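Local atomic coordinates of possible prolidase (Bifidobacterium longum NCC2705, PDB entry 2P9B), a protein that is a putative prolidase of the amidohydrolase family that probably hydrolyses carbon–nitrogen bonds, its substrate unsettled. Residues F14-A19 with K67-G72; A19-G24 with M34-G39; H60-T65 with P420-A425. All blocks are in the same frame, centred on the assembly; numbering follows the deposited sequence.

Contact 1 of 3, residues F14-A19 with K67-G72; sequences FALAHA and KIVMPG
Leu16 and Val69 meet tip to tip across the interior of a small beta-sandwich, the kind of domain that amidohydrolases commonly carry beside their TIM barrel. Leu16 belongs to strand 14-17 in one sheet and Val69 to strand 68-78 in the other, and CD2 of Leu16 comes within 3.9 Å of CG2 of Val69. Leu16 gets there because its CG stands opposite the backbone N (chi1 173°), which carries the isobutyl group off its own strand and into the interior. Val69 is forked to suit two partners. While CG2 answers Leu16, CG1, set between the backbone N and the carbonyl carbon (chi1 61°), lies 3.9 Å from CB of Ala19. A beta-branched residue thus fills both positions at once, and the small alanine allows the chains to come close. Ile21, Ile36 and Leu403 also pack on Val69.

The other side is looser. At the corner between the two sheets, His18 has a left-handed backbone conformation (phi 62°) and forms a G1 beta bulge with Ala19 opposite Met34. Its imidazole turns away from strand 68-78; ND1 bonds to Asn33 OD1, and CB of Ala17 lies over one ring face, offset toward the rim. Lys67, partly exposed, likewise sends its amine away, its chain passing Val405 and Asn407, which suits a long residue with an apolar stem and a charged end. What Lys67 gives strand 19-22 is mainly backbone: its carbonyl O rests 3.8 Å from CA of Ala19.

Contact 2 of 3, residues A19-G24 with M34-G39; sequences ATIVTG and MTIVVG
Ala19 and Met34 are joined by a pair of backbone hydrogen bonds, Ala19 N to Met34 O at 3.0 Å and Met34 N to Ala19 O at 2.8 Å. They form an antiparallel hydrogen-bonded pair, and the pairing goes no further between these segments because strands 19-22 and 34-38 run at 78° to one another.

The apolar contacts lie in the angle so opened. Ile21 crosses Met34, here a selenomethionine, at about a right angle, its CD1 3.6 Å from Met34 CB. With CG1 opposite the carbonyl carbon (chi1 -62°) and the arm then extended, the same CD1 reaches on to CD1 of Ile36 at 3.9 Å. The methionine chain bends at its second and third torsions, so its selenium end leaves the contact. Cutting Ile21 back to an alanine removes CG1 and CD1, and is likely to leave Met34 CB and Ile36 CD1 without the methyl that both now touch. Isoleucine's long, flexible, apolar CG1-CD1 arm suits this widening space; Val69 and Val47 touch Ile21 as well.

The Ala19-Met34 pair completes the G1 beta bulge where the chain changes sheets, at a corner of the amidohydrolase beta-sandwich.

Contact 3 of 3, residues H60-T65 with P420-A425; sequences HYLDGT and PALVIA
Strands 60-63 and 422-425 share no backbone hydrogen bond, the CA atoms of Leu62 and Leu422 lying 10.6 Å apart, and only side chains meet between them. CD1 of Leu62 serves both partners, 4.2 Å from CD2 of Leu422 and 4.3 Å from CD1 of Ile424. Leu62 and Leu422 cross at about a right angle; the CG of Leu422 is turned opposite its backbone N (chi1 176°), which directs the branched end toward strand 60-63. Leucine and isoleucine suit this spacing, since shorter chains could hardly meet. The contact is light, and both leucines are partly exposed, as befits the margin of a core.

Just beyond Leu62, the exposed Asp63 shapes the turn that follows. Its OD1 takes Thr65 N at 3.2 Å from above the carboxylate plane, the bond that makes this an Asx turn; the Thr65 hydroxyl OG1 at 2.7 Å, on the syn lone pair, is a second donor to the same oxygen.

Ala421 and Leu422 form a classic beta bulge against Val405 of strand 403-406. Leu62 also packs on Leu16 of strand 14-17 and Ile424 on Phe14 and Leu403, whereas Val423 and Ala425 turn to Leu125 of helix 113-126.

From the N terminus, strand 14-17 turns a corner at His18 and continues as strand 19-22, so Ala19 takes part in contacts 1 and 2 alike. Contact 2 closes first, when the chain returns as strand 34-38, which also pairs with strand 14-17. Strand 60-63 then lines the other edge of strand 14-17 before residues 67-72 close contact 1, and the longer loop this makes contains contact 2. Contact 3 opens within that loop but ends only at residues 420-425, so it crosses contact 1 and follows contact 2 in series. Together they join both sandwich sheets, the late strand 422-425 included.

Contact 1 of 3, residues F14-A19 with K67-G72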
ATOM      1  N   PHE A  14      25.257  -4.630  10.491  1.00 18.49           N
ATOM      2  CA  PHE A  14      24.854  -5.373  11.677  1.00 18.14           C
ATOM      3  C   PHE A  14      24.334  -6.761  11.331  1.00 17.91           C
ATOM      4  O   PHE A  14      24.176  -7.110  10.163  1.00 18.96           O
ATOM      5  CB  PHE A  14      23.763  -4.598  12.420  1.00 19.25           C
ATOM      6  CG  PHE A  14      22.477  -4.463  11.646  1.00 21.07           C
ATOM      7  CD1 PHE A  14      21.488  -5.441  11.732  1.00 22.43           C
ATOM      8  CD2 PHE A  14      22.261  -3.364  10.818  1.00 21.04           C
ATOM      9  CE1 PHE A  14      20.299  -5.324  11.007  1.00 23.17           C
ATOM     10  CE2 PHE A  14      21.081  -3.235  10.091  1.00 22.51           C
ATOM     11  CZ  PHE A  14      20.097  -4.215  10.183  1.00 22.51           C
ATOM     12  N   ALA A  15      24.069  -7.549  12.364  1.00 18.23           N
ATOM     13  CA  ALA A  15      23.539  -8.888  12.176  1.00 19.47           C
ATOM     14  C   ALA A  15      22.463  -9.134  13.221  1.00 18.83           C
ATOM     15  O   ALA A  15      22.688  -8.922  14.413  1.00 21.62           O
ATOM     16  CB  ALA A  15      24.651  -9.924  12.310  1.00 19.72           C
ATOM     17  N   LEU A  16      21.288  -9.551  12.765  1.00 16.97           N
ATOM     18  CA  LEU A  16      20.176  -9.854  13.660  1.00 16.67           C
ATOM     19  C   LEU A  16      20.165 -11.369  13.769  1.00 16.17           C
ATOM     20  O   LEU A  16      19.873 -12.053  12.791  1.00 16.64           O
ATOM     21  CB  LEU A  16      18.856  -9.368  13.057  1.00 16.88           C
ATOM     22  CG  LEU A  16      17.578  -9.757  13.811  1.00 19.42           C
ATOM     23  CD1 LEU A  16      17.556  -9.097  15.180  1.00 21.78           C
ATOM     24  CD2 LEU A  16      16.364  -9.328  12.987  1.00 21.49           C
ATOM     25  N   ALA A  17      20.478 -11.894  14.952  1.00 16.53           N
ATOM     26  CA  ALA A  17      20.547 -13.340  15.129  1.00 17.22           C
ATOM     27  C   ALA A  17      19.479 -13.992  15.999  1.00 16.89           C
ATOM     28  O   ALA A  17      18.780 -13.327  16.768  1.00 16.93           O
ATOM     29  CB  ALA A  17      21.930 -13.715  15.662  1.00 17.44           C
ATOM     30  N   HIS A  18      19.369 -15.311  15.850  1.00 16.26           N
ATOM     31  CA  HIS A  18      18.435 -16.137  16.613  1.00 17.60           C
ATOM     32  C   HIS A  18      16.961 -15.809  16.418  1.00 17.91           C
ATOM     33  O   HIS A  18      16.136 -16.066  17.292  1.00 18.73           O
ATOM     34  CB  HIS A  18      18.788 -16.056  18.099  1.00 19.68           C
ATOM     35  CG  HIS A  18      20.224 -16.357  18.387  1.00 21.84           C
ATOM     36  ND1 HIS A  18      20.820 -17.546  18.029  1.00 23.92           N
ATOM     37  CD2 HIS A  18      21.190 -15.613  18.976  1.00 23.26           C
ATOM     38  CE1 HIS A  18      22.093 -17.522  18.384  1.00 24.38           C
ATOM     39  NE2 HIS A  18      22.343 -16.360  18.959  1.00 24.79           N
ATOM     40  N   ALA A  19      16.622 -15.265  15.260  1.00 18.44           N
ATOM     41  CA  ALA A  19      15.244 -14.911  14.999  1.00 18.24           C
ATOM     42  C   ALA A  19      14.517 -15.970  14.187  1.00 17.04           C
ATOM     43  O   ALA A  19      15.133 -16.773  13.487  1.00 18.08           O
ATOM     44  CB  ALA A  19      15.179 -13.577  14.270  1.00 20.43           C
ATOM     45  N   LYS A  67      12.111 -13.482  19.002  1.00 19.23           N
ATOM     46  CA  LYS A  67      11.467 -12.533  18.097  1.00 17.52           C
ATOM     47  C   LYS A  67      11.194 -13.141  16.724  1.00 17.56           C
ATOM     48  O   LYS A  67      11.785 -14.155  16.350  1.00 17.82           O
ATOM     49  CB  LYS A  67      12.362 -11.301  17.914  1.00 19.38           C
ATOM     50  CG  LYS A  67      12.757 -10.578  19.198  1.00 21.11           C
ATOM     51  CD  LYS A  67      11.577  -9.855  19.829  1.00 25.90           C
ATOM     52  CE  LYS A  67      12.015  -9.008  21.021  1.00 26.36           C
ATOM     53  NZ  LYS A  67      12.652  -9.828  22.082  1.00 32.90           N
ATOM     54  N   ILE A  68      10.284 -12.512  15.985  1.00 15.18           N
ATOM     55  CA  ILE A  68       9.956 -12.934  14.628  1.00 15.11           C
ATOM     56  C   ILE A  68      10.405 -11.792  13.726  1.00 15.27           C
ATOM     57  O   ILE A  68      10.235 -10.625  14.082  1.00 16.25           O
ATOM     58  CB  ILE A  68       8.425 -13.138  14.432  1.00 16.29           C
ATOM     59  CG1 ILE A  68       8.013 -14.542  14.886  1.00 18.84           C
ATOM     60  CG2 ILE A  68       8.041 -12.933  12.966  1.00 15.97           C
ATOM     61  CD1 ILE A  68       8.157 -14.781  16.359  1.00 21.62           C
ATOM     62  N   VAL A  69      11.007 -12.111  12.586  1.00 13.29           N
ATOM     63  CA  VAL A  69      11.408 -11.063  11.655  1.00 12.74           C
ATOM     64  C   VAL A  69      10.802 -11.421  10.311  1.00 13.24           C
ATOM     65  O   VAL A  69      10.806 -12.582   9.908  1.00 12.81           O
ATOM     66  CB  VAL A  69      12.938 -10.938  11.512  1.00 13.94           C
ATOM     67  CG1 VAL A  69      13.523 -12.230  10.986  1.00 17.14           C
ATOM     68  CG2 VAL A  69      13.273  -9.775  10.574  1.00 15.21           C
HETATM   69  N   MSE A  70      10.265 -10.415   9.633  1.00 12.29           N
HETATM   70  CA  MSE A  70       9.628 -10.609   8.344  1.00 12.47           C
HETATM   71  C   MSE A  70       9.936  -9.402   7.473  1.00 12.61           C
HETATM   72  O   MSE A  70      10.532  -8.432   7.943  1.00 11.07           O
HETATM   73  CB  MSE A  70       8.101 -10.767   8.522  1.00 13.34           C
HETATM   74  CG  MSE A  70       7.352  -9.523   9.059  1.00 15.40           C
HETATM   75 SE   MSE A  70       5.434  -9.630   9.085  1.00 20.97          SE
HETATM   76  CE  MSE A  70       5.130  -9.397   7.220  1.00 18.80           C
ATOM     77  N   PRO A  71       9.565  -9.460   6.182  1.00 11.28           N
ATOM     78  CA  PRO A  71       9.840  -8.306   5.325  1.00 10.58           C
ATOM     79  C   PRO A  71       8.994  -7.142   5.834  1.00  9.58           C
ATOM     80  O   PRO A  71       7.938  -7.360   6.431  1.00 11.19           O
ATOM     81  CB  PRO A  71       9.365  -8.764   3.947  1.00  9.42           C
ATOM     82  CG  PRO A  71       9.531 -10.273   3.999  1.00 10.89           C
ATOM     83  CD  PRO A  71       9.035 -10.589   5.395  1.00 12.16           C
ATOM     84  N   GLY A  72       9.442  -5.917   5.599  1.00  9.49           N
ATOM     85  CA  GLY A  72       8.654  -4.782   6.048  1.00 10.01           C
ATOM     86  C   GLY A  72       7.311  -4.774   5.341  1.00 10.08           C
ATOM     87  O   GLY A  72       7.201  -5.242   4.202  1.00 11.17           O
TER

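Contact 2 of 3, residues A19-G24 with M34-G39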
ATOM      1  N   ALA A  19      16.622 -15.265  15.260  1.00 18.44           N
ATOM      2  CA  ALA A  19      15.244 -14.911  14.999  1.00 18.24           C
ATOM      3  C   ALA A  19      14.517 -15.970  14.187  1.00 17.04           C
ATOM      4  O   ALA A  19      15.133 -16.773  13.487  1.00 18.08           O
ATOM      5  CB  ALA A  19      15.179 -13.577  14.270  1.00 20.43           C
ATOM      6  N   THR A  20      13.195 -15.973  14.314  1.00 16.70           N
ATOM      7  CA  THR A  20      12.355 -16.877  13.550  1.00 16.80           C
ATOM      8  C   THR A  20      11.899 -16.024  12.375  1.00 15.83           C
ATOM      9  O   THR A  20      11.260 -14.988  12.569  1.00 16.42           O
ATOM     10  CB  THR A  20      11.111 -17.325  14.336  1.00 18.01           C
ATOM     11  OG1 THR A  20      11.515 -18.112  15.462  1.00 21.78           O
ATOM     12  CG2 THR A  20      10.195 -18.148  13.443  1.00 19.86           C
ATOM     13  N   ILE A  21      12.239 -16.445  11.166  1.00 14.66           N
ATOM     14  CA  ILE A  21      11.857 -15.691   9.983  1.00 14.53           C
ATOM     15  C   ILE A  21      10.529 -16.128   9.384  1.00 14.96           C
ATOM     16  O   ILE A  21      10.324 -17.306   9.095  1.00 16.90           O
ATOM     17  CB  ILE A  21      12.918 -15.807   8.861  1.00 15.30           C
ATOM     18  CG1 ILE A  21      14.251 -15.218   9.330  1.00 14.87           C
ATOM     19  CG2 ILE A  21      12.421 -15.090   7.602  1.00 17.56           C
ATOM     20  CD1 ILE A  21      15.328 -15.197   8.255  1.00 16.23           C
ATOM     21  N   VAL A  22       9.619 -15.174   9.231  1.00 14.88           N
ATOM     22  CA  VAL A  22       8.347 -15.434   8.573  1.00 14.60           C
ATOM     23  C   VAL A  22       8.660 -14.837   7.205  1.00 14.43           C
ATOM     24  O   VAL A  22       8.731 -13.617   7.045  1.00 14.60           O
ATOM     25  CB  VAL A  22       7.184 -14.694   9.263  1.00 15.53           C
ATOM     26  CG1 VAL A  22       5.937 -14.760   8.402  1.00 16.99           C
ATOM     27  CG2 VAL A  22       6.896 -15.349  10.617  1.00 18.33           C
ATOM     28  N   THR A  23       8.887 -15.707   6.228  1.00 14.12           N
ATOM     29  CA  THR A  23       9.274 -15.279   4.888  1.00 14.76           C
ATOM     30  C   THR A  23       8.272 -14.444   4.114  1.00 15.11           C
ATOM     31  O   THR A  23       8.662 -13.620   3.290  1.00 15.62           O
ATOM     32  CB  THR A  23       9.636 -16.486   4.012  1.00 14.42           C
ATOM     33  OG1 THR A  23       8.460 -17.269   3.782  1.00 17.46           O
ATOM     34  CG2 THR A  23      10.688 -17.344   4.699  1.00 17.93           C
ATOM     35  N   GLY A  24       6.989 -14.657   4.364  1.00 14.65           N
ATOM     36  CA  GLY A  24       5.984 -13.904   3.635  1.00 16.29           C
ATOM     37  C   GLY A  24       5.772 -14.487   2.248  1.00 17.39           C
ATOM     38  O   GLY A  24       5.216 -13.831   1.367  1.00 16.70           O
HETATM   39  N   MSE A  34      17.531 -18.150  12.829  1.00 16.77           N
HETATM   40  CA  MSE A  34      18.200 -17.565  11.682  1.00 15.60           C
HETATM   41  C   MSE A  34      18.912 -16.257  12.010  1.00 15.15           C
HETATM   42  O   MSE A  34      18.564 -15.565  12.962  1.00 16.71           O
HETATM   43  CB  MSE A  34      17.172 -17.278  10.583  1.00 16.71           C
HETATM   44  CG  MSE A  34      16.376 -18.485  10.100  1.00 17.27           C
HETATM   45 SE   MSE A  34      17.458 -19.833   9.310  1.00 24.27          SE
HETATM   46  CE  MSE A  34      17.809 -18.951   7.691  1.00 19.79           C
ATOM     47  N   THR A  35      19.906 -15.924  11.199  1.00 14.81           N
ATOM     48  CA  THR A  35      20.629 -14.677  11.354  1.00 15.08           C
ATOM     49  C   THR A  35      20.529 -13.939  10.025  1.00 15.64           C
ATOM     50  O   THR A  35      20.664 -14.540   8.959  1.00 15.23           O
ATOM     51  CB  THR A  35      22.123 -14.901  11.673  1.00 15.76           C
ATOM     52  OG1 THR A  35      22.251 -15.450  12.988  1.00 16.02           O
ATOM     53  CG2 THR A  35      22.897 -13.583  11.590  1.00 17.03           C
ATOM     54  N   ILE A  36      20.256 -12.643  10.090  1.00 15.27           N
ATOM     55  CA  ILE A  36      20.179 -11.829   8.892  1.00 14.50           C
ATOM     56  C   ILE A  36      21.310 -10.824   9.020  1.00 14.49           C
ATOM     57  O   ILE A  36      21.360 -10.054   9.980  1.00 15.59           O
ATOM     58  CB  ILE A  36      18.838 -11.073   8.786  1.00 13.49           C
ATOM     59  CG1 ILE A  36      17.678 -12.069   8.689  1.00 15.52           C
ATOM     60  CG2 ILE A  36      18.855 -10.173   7.555  1.00 13.14           C
ATOM     61  CD1 ILE A  36      16.308 -11.414   8.593  1.00 17.92           C
ATOM     62  N   VAL A  37      22.226 -10.847   8.060  1.00 13.42           N
ATOM     63  CA  VAL A  37      23.363  -9.945   8.080  1.00 14.19           C
ATOM     64  C   VAL A  37      23.154  -8.812   7.085  1.00 14.47           C
ATOM     65  O   VAL A  37      22.888  -9.050   5.908  1.00 15.42           O
ATOM     66  CB  VAL A  37      24.662 -10.696   7.730  1.00 14.67           C
ATOM     67  CG1 VAL A  37      25.847  -9.743   7.810  1.00 15.42           C
ATOM     68  CG2 VAL A  37      24.844 -11.877   8.682  1.00 14.95           C
ATOM     69  N   VAL A  38      23.279  -7.582   7.569  1.00 15.50           N
ATOM     70  CA  VAL A  38      23.090  -6.406   6.726  1.00 16.50           C
ATOM     71  C   VAL A  38      24.396  -5.638   6.530  1.00 16.23           C
ATOM     72  O   VAL A  38      25.090  -5.317   7.495  1.00 17.14           O
ATOM     73  CB  VAL A  38      22.029  -5.463   7.341  1.00 15.16           C
ATOM     74  CG1 VAL A  38      21.844  -4.236   6.463  1.00 15.83           C
ATOM     75  CG2 VAL A  38      20.703  -6.210   7.501  1.00 17.82           C
ATOM     76  N   GLY A  39      24.717  -5.346   5.272  1.00 17.71           N
ATOM     77  CA  GLY A  39      25.943  -4.629   4.956  1.00 18.08           C
ATOM     78  C   GLY A  39      25.861  -3.122   5.119  1.00 19.35           C
ATOM     79  O   GLY A  39      24.797  -2.575   5.410  1.00 18.63           O
TER

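Contact 3 of 3, residues H60-T65 with P420-A425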
ATOM      1  N   HIS A  60      27.534  -4.597  14.124  1.00 29.76           N
ATOM      2  CA  HIS A  60      26.754  -4.508  15.350  1.00 29.90           C
ATOM      3  C   HIS A  60      25.938  -5.787  15.497  1.00 29.63           C
ATOM      4  O   HIS A  60      25.641  -6.462  14.510  1.00 27.88           O
ATOM      5  CB  HIS A  60      25.842  -3.280  15.307  1.00 31.44           C
ATOM      6  CG  HIS A  60      26.588  -1.982  15.302  1.00 33.83           C
ATOM      7  ND1 HIS A  60      25.994  -0.782  14.976  1.00 36.36           N
ATOM      8  CD2 HIS A  60      27.879  -1.695  15.594  1.00 34.58           C
ATOM      9  CE1 HIS A  60      26.887   0.187  15.066  1.00 35.43           C
ATOM     10  NE2 HIS A  60      28.039  -0.340  15.440  1.00 35.62           N
ATOM     11  N   TYR A  61      25.576  -6.115  16.732  1.00 29.80           N
ATOM     12  CA  TYR A  61      24.820  -7.329  17.011  1.00 29.96           C
ATOM     13  C   TYR A  61      23.450  -7.065  17.627  1.00 28.67           C
ATOM     14  O   TYR A  61      23.333  -6.390  18.651  1.00 28.63           O
ATOM     15  CB  TYR A  61      25.629  -8.231  17.948  1.00 31.75           C
ATOM     16  CG  TYR A  61      24.966  -9.548  18.286  1.00 34.15           C
ATOM     17  CD1 TYR A  61      24.898 -10.580  17.352  1.00 35.98           C
ATOM     18  CD2 TYR A  61      24.409  -9.763  19.545  1.00 35.32           C
ATOM     19  CE1 TYR A  61      24.290 -11.799  17.665  1.00 37.19           C
ATOM     20  CE2 TYR A  61      23.799 -10.975  19.868  1.00 36.91           C
ATOM     21  CZ  TYR A  61      23.743 -11.987  18.925  1.00 36.94           C
ATOM     22  OH  TYR A  61      23.143 -13.184  19.247  1.00 39.13           O
ATOM     23  N   LEU A  62      22.416  -7.603  16.988  1.00 26.33           N
ATOM     24  CA  LEU A  62      21.050  -7.472  17.470  1.00 25.38           C
ATOM     25  C   LEU A  62      20.580  -8.875  17.840  1.00 24.37           C
ATOM     26  O   LEU A  62      20.558  -9.774  17.002  1.00 22.40           O
ATOM     27  CB  LEU A  62      20.141  -6.880  16.389  1.00 26.95           C
ATOM     28  CG  LEU A  62      20.295  -5.393  16.047  1.00 29.55           C
ATOM     29  CD1 LEU A  62      19.327  -5.024  14.932  1.00 30.23           C
ATOM     30  CD2 LEU A  62      20.016  -4.545  17.279  1.00 30.83           C
ATOM     31  N   ASP A  63      20.218  -9.064  19.102  1.00 23.81           N
ATOM     32  CA  ASP A  63      19.770 -10.367  19.569  1.00 24.15           C
ATOM     33  C   ASP A  63      18.271 -10.543  19.350  1.00 22.12           C
ATOM     34  O   ASP A  63      17.458  -9.956  20.060  1.00 22.02           O
ATOM     35  CB  ASP A  63      20.128 -10.526  21.049  1.00 27.55           C
ATOM     36  CG  ASP A  63      19.695 -11.856  21.613  1.00 29.87           C
ATOM     37  OD1 ASP A  63      19.527 -12.814  20.829  1.00 28.56           O
ATOM     38  OD2 ASP A  63      19.537 -11.946  22.847  1.00 33.83           O
ATOM     39  N   GLY A  64      17.920 -11.358  18.358  1.00 19.85           N
ATOM     40  CA  GLY A  64      16.523 -11.590  18.037  1.00 18.07           C
ATOM     41  C   GLY A  64      15.874 -12.793  18.696  1.00 17.13           C
ATOM     42  O   GLY A  64      14.800 -13.226  18.283  1.00 16.19           O
ATOM     43  N   THR A  65      16.523 -13.345  19.714  1.00 17.46           N
ATOM     44  CA  THR A  65      15.977 -14.494  20.419  1.00 18.22           C
ATOM     45  C   THR A  65      14.535 -14.211  20.847  1.00 18.16           C
ATOM     46  O   THR A  65      14.248 -13.166  21.430  1.00 20.32           O
ATOM     47  CB  THR A  65      16.825 -14.825  21.667  1.00 18.38           C
ATOM     48  OG1 THR A  65      18.161 -15.136  21.261  1.00 20.10           O
ATOM     49  CG2 THR A  65      16.239 -16.010  22.415  1.00 20.47           C
ATOM     50  N   PRO A 420       5.008  -3.406  16.565  1.00 15.11           N
ATOM     51  CA  PRO A 420       6.335  -3.901  16.186  1.00 12.96           C
ATOM     52  C   PRO A 420       7.366  -3.774  17.306  1.00 13.51           C
ATOM     53  O   PRO A 420       7.272  -2.887  18.159  1.00 14.33           O
ATOM     54  CB  PRO A 420       6.703  -3.026  14.984  1.00 15.55           C
ATOM     55  CG  PRO A 420       5.374  -2.621  14.420  1.00 15.02           C
ATOM     56  CD  PRO A 420       4.577  -2.323  15.668  1.00 13.84           C
ATOM     57  N   ALA A 421       8.348  -4.669  17.297  1.00 12.86           N
ATOM     58  CA  ALA A 421       9.422  -4.636  18.279  1.00 12.71           C
ATOM     59  C   ALA A 421      10.487  -3.675  17.758  1.00 13.57           C
ATOM     60  O   ALA A 421      11.098  -2.918  18.516  1.00 14.42           O
ATOM     61  CB  ALA A 421      10.013  -6.028  18.456  1.00 14.36           C
ATOM     62  N   LEU A 422      10.701  -3.711  16.445  1.00 12.70           N
ATOM     63  CA  LEU A 422      11.686  -2.846  15.804  1.00 12.18           C
ATOM     64  C   LEU A 422      11.454  -2.833  14.303  1.00 12.64           C
ATOM     65  O   LEU A 422      11.084  -3.848  13.718  1.00 13.74           O
ATOM     66  CB  LEU A 422      13.107  -3.355  16.089  1.00 12.53           C
ATOM     67  CG  LEU A 422      14.292  -2.646  15.419  1.00 13.15           C
ATOM     68  CD1 LEU A 422      14.405  -1.216  15.929  1.00 13.53           C
ATOM     69  CD2 LEU A 422      15.582  -3.406  15.719  1.00 13.38           C
ATOM     70  N   VAL A 423      11.668  -1.675  13.690  1.00 11.58           N
ATOM     71  CA  VAL A 423      11.511  -1.532  12.248  1.00 10.52           C
ATOM     72  C   VAL A 423      12.850  -1.070  11.685  1.00 11.54           C
ATOM     73  O   VAL A 423      13.492  -0.192  12.250  1.00 13.29           O
ATOM     74  CB  VAL A 423      10.452  -0.477  11.892  1.00 11.09           C
ATOM     75  CG1 VAL A 423      10.232  -0.448  10.376  1.00 10.96           C
ATOM     76  CG2 VAL A 423       9.160  -0.789  12.610  1.00 10.34           C
ATOM     77  N   ILE A 424      13.272  -1.673  10.584  1.00 10.36           N
ATOM     78  CA  ILE A 424      14.530  -1.303   9.954  1.00 11.08           C
ATOM     79  C   ILE A 424      14.191  -0.952   8.515  1.00 11.82           C
ATOM     80  O   ILE A 424      13.569  -1.747   7.809  1.00 11.35           O
ATOM     81  CB  ILE A 424      15.538  -2.476  10.003  1.00 11.73           C
ATOM     82  CG1 ILE A 424      15.766  -2.875  11.461  1.00 15.08           C
ATOM     83  CG2 ILE A 424      16.849  -2.077   9.326  1.00 12.11           C
ATOM     84  CD1 ILE A 424      16.699  -4.044  11.661  1.00 17.57           C
ATOM     85  N   ALA A 425      14.580   0.248   8.092  1.00 10.89           N
ATOM     86  CA  ALA A 425      14.301   0.705   6.735  1.00 11.26           C
ATOM     87  C   ALA A 425      15.600   0.840   5.957  1.00 11.34           C
ATOM     88  O   ALA A 425      16.458   1.646   6.306  1.00 12.89           O
ATOM     89  CB  ALA A 425      13.575   2.049   6.776  1.00 12.13           C
TER